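Local coordinates for protein ATP-dependent protease (Xanthomonas campestris pv. campestris, PDB 7CAY) that probably binds protein substrates, like the N-terminal substrate-binding domain of Lon proteases, at residues 11-16 and 23-28; 17-22 and 90-95; 44-49 and 85-90. All coordinates share one frame; numbering follows the deposited sequence.

Contact 1. Residues 11-16 and 23-28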
ATOM      1  N   PHE A  11      -6.169   8.078  -2.772  1.00 60.75           N
ATOM      2  CA  PHE A  11      -6.939   7.381  -3.796  1.00 61.86           C
ATOM      3  C   PHE A  11      -7.648   6.185  -3.185  1.00 64.98           C
ATOM      4  O   PHE A  11      -7.000   5.352  -2.534  1.00 63.66           O
ATOM      5  CB  PHE A  11      -6.037   6.924  -4.938  1.00 63.60           C
ATOM      6  CG  PHE A  11      -5.795   7.980  -5.979  1.00 64.68           C
ATOM      7  CD1 PHE A  11      -5.387   9.251  -5.611  1.00 65.67           C
ATOM      8  CD2 PHE A  11      -5.971   7.701  -7.326  1.00 65.43           C
ATOM      9  CE1 PHE A  11      -5.164  10.225  -6.563  1.00 66.61           C
ATOM     10  CE2 PHE A  11      -5.744   8.673  -8.285  1.00 66.10           C
ATOM     11  CZ  PHE A  11      -5.341   9.937  -7.903  1.00 66.80           C
ATOM     12  N   PRO A  12      -8.958   6.067  -3.369  1.00 64.21           N
ATOM     13  CA  PRO A  12      -9.709   4.993  -2.706  1.00 64.33           C
ATOM     14  C   PRO A  12      -9.716   3.687  -3.487  1.00 64.00           C
ATOM     15  O   PRO A  12     -10.164   3.647  -4.638  1.00 64.44           O
ATOM     16  CB  PRO A  12     -11.118   5.585  -2.606  1.00 65.08           C
ATOM     17  CG  PRO A  12     -11.224   6.460  -3.822  1.00 65.15           C
ATOM     18  CD  PRO A  12      -9.840   7.008  -4.084  1.00 64.77           C
ATOM     19  N   LEU A  13      -9.239   2.609  -2.866  1.00 60.63           N
ATOM     20  CA  LEU A  13      -9.228   1.293  -3.488  1.00 57.84           C
ATOM     21  C   LEU A  13      -9.918   0.282  -2.583  1.00 57.11           C
ATOM     22  O   LEU A  13      -9.872   0.390  -1.356  1.00 56.06           O
ATOM     23  CB  LEU A  13      -7.801   0.813  -3.794  1.00 57.18           C
ATOM     24  CG  LEU A  13      -6.925   1.642  -4.737  1.00 57.89           C
ATOM     25  CD1 LEU A  13      -5.793   0.785  -5.250  1.00 59.44           C
ATOM     26  CD2 LEU A  13      -7.714   2.217  -5.897  1.00 58.65           C
ATOM     27  N   HIS A  14     -10.551  -0.713  -3.205  1.00 62.03           N
ATOM     28  CA  HIS A  14     -11.222  -1.790  -2.486  1.00 60.69           C
ATOM     29  C   HIS A  14     -10.264  -2.876  -2.023  1.00 55.81           C
ATOM     30  O   HIS A  14     -10.701  -3.989  -1.707  1.00 54.18           O
ATOM     31  CB  HIS A  14     -12.322  -2.398  -3.359  1.00 61.99           C
ATOM     32  CG  HIS A  14     -13.497  -1.495  -3.561  1.00 61.47           C
ATOM     33  ND1 HIS A  14     -14.532  -1.407  -2.655  1.00 62.03           N
ATOM     34  CD2 HIS A  14     -13.800  -0.635  -4.562  1.00 61.45           C
ATOM     35  CE1 HIS A  14     -15.424  -0.537  -3.092  1.00 62.13           C
ATOM     36  NE2 HIS A  14     -15.004  -0.052  -4.246  1.00 61.79           N
ATOM     37  N   SER A  15      -8.971  -2.569  -1.977  1.00 56.40           N
ATOM     38  CA  SER A  15      -7.953  -3.508  -1.536  1.00 54.12           C
ATOM     39  C   SER A  15      -6.741  -2.709  -1.089  1.00 52.59           C
ATOM     40  O   SER A  15      -6.380  -1.719  -1.729  1.00 53.86           O
ATOM     41  CB  SER A  15      -7.571  -4.483  -2.650  1.00 53.64           C
ATOM     42  OG  SER A  15      -7.137  -3.774  -3.797  1.00 53.19           O
ATOM     43  N   VAL A  16      -6.123  -3.132   0.013  1.00 51.26           N
ATOM     44  CA  VAL A  16      -4.955  -2.414   0.500  1.00 51.08           C
ATOM     45  C   VAL A  16      -3.775  -2.670  -0.432  1.00 51.59           C
ATOM     46  O   VAL A  16      -3.681  -3.717  -1.094  1.00 51.43           O
ATOM     47  CB  VAL A  16      -4.615  -2.814   1.949  1.00 52.56           C
ATOM     48  CG1 VAL A  16      -5.890  -3.025   2.755  1.00 52.61           C
ATOM     49  CG2 VAL A  16      -3.732  -4.050   1.987  1.00 53.46           C
ATOM     50  N   ILE A  23       0.424  -2.651  -8.364  1.00 61.77           N
ATOM     51  CA  ILE A  23      -0.936  -2.714  -8.883  1.00 63.14           C
ATOM     52  C   ILE A  23      -1.036  -1.818 -10.108  1.00 63.88           C
ATOM     53  O   ILE A  23      -0.290  -0.845 -10.258  1.00 64.55           O
ATOM     54  CB  ILE A  23      -1.994  -2.291  -7.843  1.00 62.31           C
ATOM     55  CG1 ILE A  23      -1.704  -0.874  -7.346  1.00 62.24           C
ATOM     56  CG2 ILE A  23      -2.064  -3.289  -6.697  1.00 63.15           C
ATOM     57  CD1 ILE A  23      -2.642  -0.401  -6.276  1.00 60.80           C
ATOM     58  N   GLY A  24      -1.977  -2.162 -10.989  1.00 62.96           N
ATOM     59  CA  GLY A  24      -2.279  -1.358 -12.147  1.00 64.18           C
ATOM     60  C   GLY A  24      -3.619  -0.677 -11.961  1.00 64.36           C
ATOM     61  O   GLY A  24      -4.642  -1.339 -11.778  1.00 65.03           O
ATOM     62  N   LEU A  25      -3.605   0.651 -12.007  1.00 66.04           N
ATOM     63  CA  LEU A  25      -4.777   1.470 -11.725  1.00 66.02           C
ATOM     64  C   LEU A  25      -5.230   2.157 -13.003  1.00 68.52           C
ATOM     65  O   LEU A  25      -4.473   2.934 -13.594  1.00 68.74           O
ATOM     66  CB  LEU A  25      -4.471   2.503 -10.641  1.00 62.83           C
ATOM     67  CG  LEU A  25      -5.593   3.507 -10.355  1.00 60.05           C
ATOM     68  CD1 LEU A  25      -6.866   2.781  -9.955  1.00 59.16           C
ATOM     69  CD2 LEU A  25      -5.169   4.494  -9.281  1.00 58.94           C
ATOM     70  N   ARG A  26      -6.461   1.869 -13.428  1.00 67.49           N
ATOM     71  CA  ARG A  26      -7.062   2.545 -14.575  1.00 69.53           C
ATOM     72  C   ARG A  26      -7.672   3.857 -14.098  1.00 68.08           C
ATOM     73  O   ARG A  26      -8.649   3.856 -13.342  1.00 67.98           O
ATOM     74  CB  ARG A  26      -8.114   1.658 -15.236  1.00 71.73           C
ATOM     75  CG  ARG A  26      -7.627   0.251 -15.554  1.00 74.14           C
ATOM     76  CD  ARG A  26      -8.623  -0.516 -16.411  1.00 77.15           C
ATOM     77  NE  ARG A  26      -8.226  -0.547 -17.818  1.00 81.22           N
ATOM     78  CZ  ARG A  26      -8.815   0.149 -18.787  1.00 83.79           C
ATOM     79  NH1 ARG A  26      -9.847   0.937 -18.512  1.00 83.81           N
ATOM     80  NH2 ARG A  26      -8.374   0.051 -20.036  1.00 86.02           N
ATOM     81  N   VAL A  27      -7.098   4.977 -14.529  1.00 69.30           N
ATOM     82  CA  VAL A  27      -7.550   6.308 -14.137  1.00 70.25           C
ATOM     83  C   VAL A  27      -8.244   6.943 -15.333  1.00 72.45           C
ATOM     84  O   VAL A  27      -7.614   7.181 -16.371  1.00 75.22           O
ATOM     85  CB  VAL A  27      -6.385   7.182 -13.651  1.00 71.66           C
ATOM     86  CG1 VAL A  27      -6.850   8.615 -13.444  1.00 71.62           C
ATOM     87  CG2 VAL A  27      -5.796   6.616 -12.367  1.00 71.57           C
ATOM     88  N   PHE A  28      -9.540   7.225 -15.189  1.00 73.45           N
ATOM     89  CA  PHE A  28     -10.297   7.843 -16.271  1.00 73.34           C
ATOM     90  C   PHE A  28     -11.274   8.919 -15.823  1.00 76.37           C
ATOM     91  O   PHE A  28     -11.831   9.599 -16.690  1.00 76.33           O
ATOM     92  CB  PHE A  28     -11.065   6.776 -17.066  1.00 72.41           C
ATOM     93  CG  PHE A  28     -12.008   5.953 -16.232  1.00 69.45           C
ATOM     94  CD1 PHE A  28     -13.329   6.335 -16.073  1.00 68.89           C
ATOM     95  CD2 PHE A  28     -11.573   4.790 -15.617  1.00 68.06           C
ATOM     96  CE1 PHE A  28     -14.198   5.576 -15.310  1.00 67.68           C
ATOM     97  CE2 PHE A  28     -12.438   4.027 -14.853  1.00 66.76           C
ATOM     98  CZ  PHE A  28     -13.752   4.420 -14.701  1.00 66.73           C
TER
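I23, near the start of strand 22-27, pushes its CD1 methyl at the CD1 methyl of L13, tip to tip, with 3.5 Å between I23 CD1 and L13 CD1. Its CG1 sits between the backbone N and the carbonyl carbon (chi1 57°), and the extended second torsion then sends CD1 straight on across the gap. G24 follows, on the exposed side of the strand, and L25 again points inward. The two methyls of L25 divide the work: CD1 lies 4.2 Å from L13 CD2, while CD2 lies 3.8 Å from F11 CD2, meeting that ring obliquely. This is packing across the curled, mixed sheet of the Lon substrate-binding domain. The axes of strands 11-13 and 23-27 come within 10.7 Å at their closest, their directions 115° apart, and no hydrogen bond joins them; branched aliphatic side chains and a ring suit such a gap because they are long enough to meet in the middle. R26 turns outward into the exposed surface, with a long, weak ion pair to D80. V27 points inward once more, but touches Y32 of helix 30-42, the helix whose L35 and V36 also lie against F11.

Contact 2. Residues 17-22 and 90-95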
ATOM      1  N   LEU A  17      -2.883  -1.692  -0.512  1.00 53.77           N
ATOM      2  CA  LEU A  17      -1.645  -1.817  -1.266  1.00 53.77           C
ATOM      3  C   LEU A  17      -0.507  -2.062  -0.284  1.00 55.85           C
ATOM      4  O   LEU A  17      -0.205  -1.202   0.549  1.00 55.36           O
ATOM      5  CB  LEU A  17      -1.379  -0.563  -2.098  1.00 51.85           C
ATOM      6  CG  LEU A  17      -0.077  -0.603  -2.899  1.00 51.54           C
ATOM      7  CD1 LEU A  17      -0.061  -1.802  -3.839  1.00 51.16           C
ATOM      8  CD2 LEU A  17       0.111   0.689  -3.672  1.00 51.05           C
ATOM      9  N   LEU A  18       0.103  -3.231  -0.370  1.00 55.94           N
ATOM     10  CA  LEU A  18       1.208  -3.527   0.522  1.00 57.55           C
ATOM     11  C   LEU A  18       2.487  -2.867   0.010  1.00 57.30           C
ATOM     12  O   LEU A  18       2.637  -2.641  -1.194  1.00 56.65           O
ATOM     13  CB  LEU A  18       1.410  -5.033   0.636  1.00 58.94           C
ATOM     14  CG  LEU A  18       0.161  -5.832   1.013  1.00 58.32           C
ATOM     15  CD1 LEU A  18       0.468  -7.319   1.039  1.00 60.17           C
ATOM     16  CD2 LEU A  18      -0.389  -5.372   2.351  1.00 57.09           C
ATOM     17  N   PRO A  19       3.410  -2.525   0.908  1.00 57.51           N
ATOM     18  CA  PRO A  19       4.673  -1.920   0.466  1.00 59.55           C
ATOM     19  C   PRO A  19       5.446  -2.857  -0.451  1.00 61.95           C
ATOM     20  O   PRO A  19       5.519  -4.066  -0.220  1.00 62.89           O
ATOM     21  CB  PRO A  19       5.422  -1.666   1.779  1.00 60.69           C
ATOM     22  CG  PRO A  19       4.345  -1.561   2.807  1.00 58.70           C
ATOM     23  CD  PRO A  19       3.286  -2.530   2.376  1.00 57.10           C
ATOM     24  N   GLY A  20       6.020  -2.284  -1.506  1.00 61.31           N
ATOM     25  CA  GLY A  20       6.789  -3.056  -2.462  1.00 63.13           C
ATOM     26  C   GLY A  20       5.935  -3.749  -3.504  1.00 62.65           C
ATOM     27  O   GLY A  20       6.402  -4.029  -4.612  1.00 63.74           O
ATOM     28  N   ALA A  21       4.680  -4.031  -3.161  1.00 62.67           N
ATOM     29  CA  ALA A  21       3.773  -4.671  -4.097  1.00 62.35           C
ATOM     30  C   ALA A  21       3.355  -3.694  -5.192  1.00 61.10           C
ATOM     31  O   ALA A  21       3.472  -2.473  -5.053  1.00 57.93           O
ATOM     32  CB  ALA A  21       2.540  -5.208  -3.371  1.00 61.12           C
ATOM     33  N   THR A  22       2.861  -4.253  -6.294  1.00 63.48           N
ATOM     34  CA  THR A  22       2.509  -3.478  -7.474  1.00 63.27           C
ATOM     35  C   THR A  22       1.055  -3.708  -7.853  1.00 62.62           C
ATOM     36  O   THR A  22       0.519  -4.810  -7.698  1.00 61.50           O
ATOM     37  CB  THR A  22       3.391  -3.838  -8.670  1.00 64.59           C
ATOM     38  OG1 THR A  22       2.949  -5.082  -9.222  1.00 65.87           O
ATOM     39  CG2 THR A  22       4.836  -3.974  -8.240  1.00 65.83           C
ATOM     40  N   THR A  90       5.343   2.235  -1.585  1.00 62.91           N
ATOM     41  CA  THR A  90       6.568   2.738  -0.987  1.00 62.91           C
ATOM     42  C   THR A  90       6.324   2.878   0.511  1.00 61.98           C
ATOM     43  O   THR A  90       6.254   1.857   1.217  1.00 62.52           O
ATOM     44  CB  THR A  90       7.003   4.048  -1.657  1.00 62.07           C
ATOM     45  OG1 THR A  90       5.978   5.035  -1.484  1.00 60.79           O
ATOM     46  CG2 THR A  90       7.235   3.830  -3.143  1.00 61.41           C
ATOM     47  N   ARG A  91       6.165   4.088   1.039  1.00 60.88           N
ATOM     48  CA  ARG A  91       6.075   4.289   2.478  1.00 60.89           C
ATOM     49  C   ARG A  91       4.645   4.136   2.979  1.00 59.03           C
ATOM     50  O   ARG A  91       3.678   4.393   2.257  1.00 59.12           O
ATOM     51  CB  ARG A  91       6.599   5.672   2.863  1.00 62.22           C
ATOM     52  CG  ARG A  91       8.074   5.890   2.590  1.00 64.53           C
ATOM     53  CD  ARG A  91       8.454   7.329   2.887  1.00 66.07           C
ATOM     54  NE  ARG A  91       7.694   8.264   2.062  1.00 64.26           N
ATOM     55  CZ  ARG A  91       7.714   9.583   2.217  1.00 65.02           C
ATOM     56  NH1 ARG A  91       8.451  10.131   3.173  1.00 67.28           N
ATOM     57  NH2 ARG A  91       6.992  10.358   1.418  1.00 64.04           N
ATOM     58  N   ARG A  92       4.522   3.719   4.236  1.00 62.28           N
ATOM     59  CA  ARG A  92       3.232   3.651   4.907  1.00 60.11           C
ATOM     60  C   ARG A  92       2.987   4.929   5.698  1.00 61.11           C
ATOM     61  O   ARG A  92       3.919   5.558   6.205  1.00 63.43           O
ATOM     62  CB  ARG A  92       3.165   2.445   5.844  1.00 58.99           C
ATOM     63  CG  ARG A  92       3.233   1.105   5.144  1.00 57.10           C
ATOM     64  CD  ARG A  92       3.385  -0.028   6.144  1.00 57.04           C
ATOM     65  NE  ARG A  92       4.498   0.207   7.060  1.00 57.73           N
ATOM     66  CZ  ARG A  92       4.363   0.454   8.358  1.00 56.60           C
ATOM     67  NH1 ARG A  92       3.162   0.486   8.912  1.00 54.06           N
ATOM     68  NH2 ARG A  92       5.437   0.661   9.106  1.00 59.26           N
ATOM     69  N   PHE A  93       1.715   5.308   5.801  1.00 60.73           N
ATOM     70  CA  PHE A  93       1.344   6.515   6.521  1.00 60.66           C
ATOM     71  C   PHE A  93       0.097   6.258   7.351  1.00 59.49           C
ATOM     72  O   PHE A  93      -0.625   5.279   7.145  1.00 55.82           O
ATOM     73  CB  PHE A  93       1.115   7.701   5.571  1.00 59.83           C
ATOM     74  CG  PHE A  93       0.107   7.434   4.491  1.00 57.64           C
ATOM     75  CD1 PHE A  93      -1.250   7.579   4.735  1.00 57.12           C
ATOM     76  CD2 PHE A  93       0.516   7.062   3.223  1.00 57.31           C
ATOM     77  CE1 PHE A  93      -2.178   7.343   3.738  1.00 55.22           C
ATOM     78  CE2 PHE A  93      -0.408   6.826   2.221  1.00 55.65           C
ATOM     79  CZ  PHE A  93      -1.756   6.969   2.480  1.00 54.55           C
ATOM     80  N   ARG A  94      -0.143   7.160   8.301  1.00 58.56           N
ATOM     81  CA  ARG A  94      -1.343   7.154   9.124  1.00 59.71           C
ATOM     82  C   ARG A  94      -2.166   8.396   8.805  1.00 56.96           C
ATOM     83  O   ARG A  94      -1.620   9.501   8.733  1.00 57.96           O
ATOM     84  CB  ARG A  94      -0.992   7.125  10.613  1.00 62.84           C
ATOM     85  CG  ARG A  94       0.109   6.152  10.968  1.00 65.50           C
ATOM     86  CD  ARG A  94       0.212   5.952  12.473  1.00 70.04           C
ATOM     87  NE  ARG A  94       1.363   5.129  12.834  1.00 73.44           N
ATOM     88  CZ  ARG A  94       2.515   5.614  13.284  1.00 77.60           C
ATOM     89  NH1 ARG A  94       3.510   4.791  13.583  1.00 80.15           N
ATOM     90  NH2 ARG A  94       2.669   6.923  13.443  1.00 79.20           N
ATOM     91  N   VAL A  95      -3.471   8.214   8.614  1.00 56.36           N
ATOM     92  CA  VAL A  95      -4.366   9.333   8.322  1.00 57.18           C
ATOM     93  C   VAL A  95      -4.776   9.947   9.658  1.00 61.98           C
ATOM     94  O   VAL A  95      -5.627   9.406  10.364  1.00 61.67           O
ATOM     95  CB  VAL A  95      -5.584   8.898   7.501  1.00 56.05           C
ATOM     96  CG1 VAL A  95      -6.363  10.113   7.032  1.00 55.69           C
ATOM     97  CG2 VAL A  95      -5.155   8.048   6.310  1.00 54.45           C
TER
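P19 sets its ring atom CG against the first methylenes of R92, with P19 CG 3.7 Å from R92 CG and 3.8 Å from R92 CD. The two side chains cross obliquely, the pyrrolidine meeting methylenes and not charge. R92 carries CG anti to its carbonyl carbon (chi1 -65°), and a bend at chi3 of -52° turns the guanidinium aside. An arginine suits this place because its stem is apolar enough to lie on a proline while its far end serves other partners: NH1 forms a salt bridge with D179 and a hydrogen bond to the carbonyl of L176. P19 CB also approaches T90 O, at 3.7 Å.

That buried patch is small, and toward T90 and R91 the contact is looser and more open to solvent. The T90 side chain points away from the loop and hydrogen-bonds E69, and the exposed R91 has a salt bridge with the same glutamate and a cation-pi contact with W112. L18 to A21 form a type II beta turn, closed by A21 N to L18 O at 3.2 Å. P19 and G20 fill its two middle positions, the classic pairing for this turn: proline favours the first set of backbone angles, and the positive phi of G20, 82°, calls for glycine. Helix 154-164 lies over the patch, its W159 touching both P19 and R92, while L17, just before the turn, packs on V48 of strand 47-51 and V70 of strand 66-74, and backbone hydrogen bonds join G20 and A21 to G89 of strand 83-100.

Contact 3. Residues 44-49 and 85-90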
ATOM      1  N   SER A  44       4.999  15.855  -6.282  1.00 91.98           N
ATOM      2  CA  SER A  44       4.452  15.279  -5.063  1.00 86.75           C
ATOM      3  C   SER A  44       3.668  14.016  -5.393  1.00 80.76           C
ATOM      4  O   SER A  44       2.984  13.938  -6.416  1.00 79.08           O
ATOM      5  CB  SER A  44       3.549  16.286  -4.351  1.00 86.31           C
ATOM      6  OG  SER A  44       2.213  16.199  -4.820  1.00 84.34           O
ATOM      7  N   SER A  45       3.777  13.021  -4.521  1.00 78.30           N
ATOM      8  CA  SER A  45       3.119  11.745  -4.734  1.00 73.63           C
ATOM      9  C   SER A  45       1.707  11.775  -4.153  1.00 69.91           C
ATOM     10  O   SER A  45       1.233  12.794  -3.642  1.00 70.79           O
ATOM     11  CB  SER A  45       3.942  10.618  -4.113  1.00 73.70           C
ATOM     12  OG  SER A  45       4.075  10.804  -2.713  1.00 73.96           O
ATOM     13  N   PHE A  46       1.023  10.639  -4.243  1.00 67.08           N
ATOM     14  CA  PHE A  46      -0.243  10.424  -3.561  1.00 64.51           C
ATOM     15  C   PHE A  46      -0.213   9.044  -2.914  1.00 64.32           C
ATOM     16  O   PHE A  46       0.770   8.304  -3.025  1.00 64.84           O
ATOM     17  CB  PHE A  46      -1.434  10.585  -4.517  1.00 62.79           C
ATOM     18  CG  PHE A  46      -1.459   9.592  -5.646  1.00 61.89           C
ATOM     19  CD1 PHE A  46      -0.831   9.873  -6.847  1.00 63.02           C
ATOM     20  CD2 PHE A  46      -2.135   8.389  -5.514  1.00 60.51           C
ATOM     21  CE1 PHE A  46      -0.864   8.965  -7.891  1.00 62.76           C
ATOM     22  CE2 PHE A  46      -2.170   7.478  -6.552  1.00 60.66           C
ATOM     23  CZ  PHE A  46      -1.531   7.765  -7.742  1.00 61.65           C
ATOM     24  N   GLY A  47      -1.300   8.698  -2.225  1.00 62.11           N
ATOM     25  CA  GLY A  47      -1.366   7.456  -1.493  1.00 61.95           C
ATOM     26  C   GLY A  47      -2.615   6.668  -1.834  1.00 60.16           C
ATOM     27  O   GLY A  47      -3.580   7.189  -2.391  1.00 58.13           O
ATOM     28  N   VAL A  48      -2.576   5.387  -1.482  1.00 62.25           N
ATOM     29  CA  VAL A  48      -3.683   4.460  -1.701  1.00 59.44           C
ATOM     30  C   VAL A  48      -4.184   3.997  -0.342  1.00 58.91           C
ATOM     31  O   VAL A  48      -3.409   3.463   0.464  1.00 57.74           O
ATOM     32  CB  VAL A  48      -3.262   3.265  -2.569  1.00 56.69           C
ATOM     33  CG1 VAL A  48      -4.178   2.082  -2.315  1.00 55.15           C
ATOM     34  CG2 VAL A  48      -3.274   3.652  -4.037  1.00 55.89           C
ATOM     35  N   CYS A  49      -5.473   4.206  -0.086  1.00 58.63           N
ATOM     36  CA  CYS A  49      -6.114   3.769   1.145  1.00 57.81           C
ATOM     37  C   CYS A  49      -7.285   2.855   0.819  1.00 57.81           C
ATOM     38  O   CYS A  49      -8.067   3.134  -0.093  1.00 57.11           O
ATOM     39  CB  CYS A  49      -6.610   4.959   1.970  1.00 58.54           C
ATOM     40  SG  CYS A  49      -5.344   5.756   2.973  1.00 59.96           S
ATOM     41  N   LEU A  85      -2.004   3.233 -14.773  1.00 71.75           N
ATOM     42  CA  LEU A  85      -0.861   3.553 -13.927  1.00 69.44           C
ATOM     43  C   LEU A  85      -0.309   2.284 -13.293  1.00 68.86           C
ATOM     44  O   LEU A  85      -1.061   1.499 -12.708  1.00 68.49           O
ATOM     45  CB  LEU A  85      -1.246   4.543 -12.827  1.00 66.83           C
ATOM     46  CG  LEU A  85      -1.579   5.984 -13.207  1.00 65.73           C
ATOM     47  CD1 LEU A  85      -1.423   6.891 -11.994  1.00 64.43           C
ATOM     48  CD2 LEU A  85      -0.703   6.449 -14.351  1.00 66.81           C
ATOM     49  N   ARG A  86       1.002   2.095 -13.401  1.00 69.47           N
ATOM     50  CA  ARG A  86       1.700   1.048 -12.664  1.00 68.32           C
ATOM     51  C   ARG A  86       2.148   1.640 -11.334  1.00 65.94           C
ATOM     52  O   ARG A  86       3.081   2.450 -11.290  1.00 66.51           O
ATOM     53  CB  ARG A  86       2.885   0.514 -13.465  1.00 70.58           C
ATOM     54  N   LEU A  87       1.473   1.257 -10.256  1.00 65.49           N
ATOM     55  CA  LEU A  87       1.748   1.778  -8.925  1.00 63.81           C
ATOM     56  C   LEU A  87       2.474   0.728  -8.097  1.00 65.71           C
ATOM     57  O   LEU A  87       2.128  -0.456  -8.142  1.00 65.93           O
ATOM     58  CB  LEU A  87       0.454   2.185  -8.215  1.00 60.43           C
ATOM     59  CG  LEU A  87      -0.469   3.142  -8.966  1.00 58.00           C
ATOM     60  CD1 LEU A  87      -1.718   3.433  -8.144  1.00 55.75           C
ATOM     61  CD2 LEU A  87       0.272   4.421  -9.305  1.00 57.96           C
ATOM     62  N   ARG A  88       3.481   1.167  -7.342  1.00 61.74           N
ATOM     63  CA  ARG A  88       4.189   0.305  -6.406  1.00 62.58           C
ATOM     64  C   ARG A  88       4.175   0.942  -5.025  1.00 60.52           C
ATOM     65  O   ARG A  88       4.338   2.159  -4.887  1.00 60.63           O
ATOM     66  CB  ARG A  88       5.635   0.047  -6.848  1.00 65.57           C
ATOM     67  CG  ARG A  88       6.340  -1.033  -6.040  1.00 67.25           C
ATOM     68  CD  ARG A  88       7.794  -1.167  -6.444  1.00 70.27           C
ATOM     69  NE  ARG A  88       7.944  -1.507  -7.856  1.00 72.57           N
ATOM     70  CZ  ARG A  88       8.029  -2.748  -8.322  1.00 74.79           C
ATOM     71  NH1 ARG A  88       7.977  -3.778  -7.486  1.00 75.51           N
ATOM     72  NH2 ARG A  88       8.167  -2.964  -9.623  1.00 76.22           N
ATOM     73  N   GLY A  89       3.982   0.109  -4.004  1.00 58.55           N
ATOM     74  CA  GLY A  89       3.882   0.607  -2.639  1.00 58.38           C
ATOM     75  C   GLY A  89       5.238   0.988  -2.066  1.00 61.36           C
ATOM     76  O   GLY A  89       6.170   0.176  -2.043  1.00 62.64           O
ATOM     77  N   THR A  90       5.343   2.235  -1.585  1.00 62.91           N
ATOM     78  CA  THR A  90       6.568   2.738  -0.987  1.00 62.91           C
ATOM     79  C   THR A  90       6.324   2.878   0.511  1.00 61.98           C
ATOM     80  O   THR A  90       6.254   1.857   1.217  1.00 62.52           O
ATOM     81  CB  THR A  90       7.003   4.048  -1.657  1.00 62.07           C
ATOM     82  OG1 THR A  90       5.978   5.035  -1.484  1.00 60.79           O
ATOM     83  CG2 THR A  90       7.235   3.830  -3.143  1.00 61.41           C
TER
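The F46 ring pushes its CZ corner toward two leucines of the facing strand, L85 and L87, inside the curled mixed sheet of the Lon substrate-binding domain, a fold of the PUA clan. Strands 47-51 and 83-100 are not paired with each other; strand 66-74 pairs antiparallel with both. The closest CA atoms, those of V48 and G89, are 8.5 Å apart, and side chains have to bridge the space between the backbones.

F46 is the main bump. Its CG lies between the backbone N and the carbonyl carbon (chi1 62°), and although the first bond of the side chain does not head for the leucines, the ring brings its far end to them. CZ rests over the shallow dip between two touching methyls, one from each leucine. L85 CD1 stands at the ring's edge, near its plane, 4.3 Å from CZ, whereas L87 CD2 comes obliquely, 4.1 Å from the same CZ, its side chain crossing that of F46 at about a right angle. Phenylalanine fits because a flat ring has the length to span the gap and a narrow corner to settle over the dip; leucine fits because each holds out a methyl, and the fork of L87 has a second for V48.

The fork of L87 is thus split. While CD2 meets the ring, CD1 faces V48, whose shorter, branched side chain suffices because it points directly toward the leucine. All four side chains are buried. I72 of strand 66-74 touches both F46 and L87, and F11 stacks on the F46 ring. At the valine end of the contact, V48 CG2 lies 4.4 Å from L87 CD1.

Contact 3 is wholly buried and contact 1 only partly so, yet the two are continuous, contact 1 lying nearer the edge of the apolar core: F11 packs against F46, L13 against V48, and strand 23-27 is probably hydrogen-bonded to 85-90 through I23 O to L87 N and L25 O to L85 N. Both bring together strands that are not paired with each other, by hydrocarbon alone. Contact 2, though near the centre of the chain, differs in chemistry, since a loop proline meets a carbonyl and an arginine stem whose charge is matched elsewhere. It shares T90 and strand 83-100 with contact 3, and touches contact 1 where L17 meets I23.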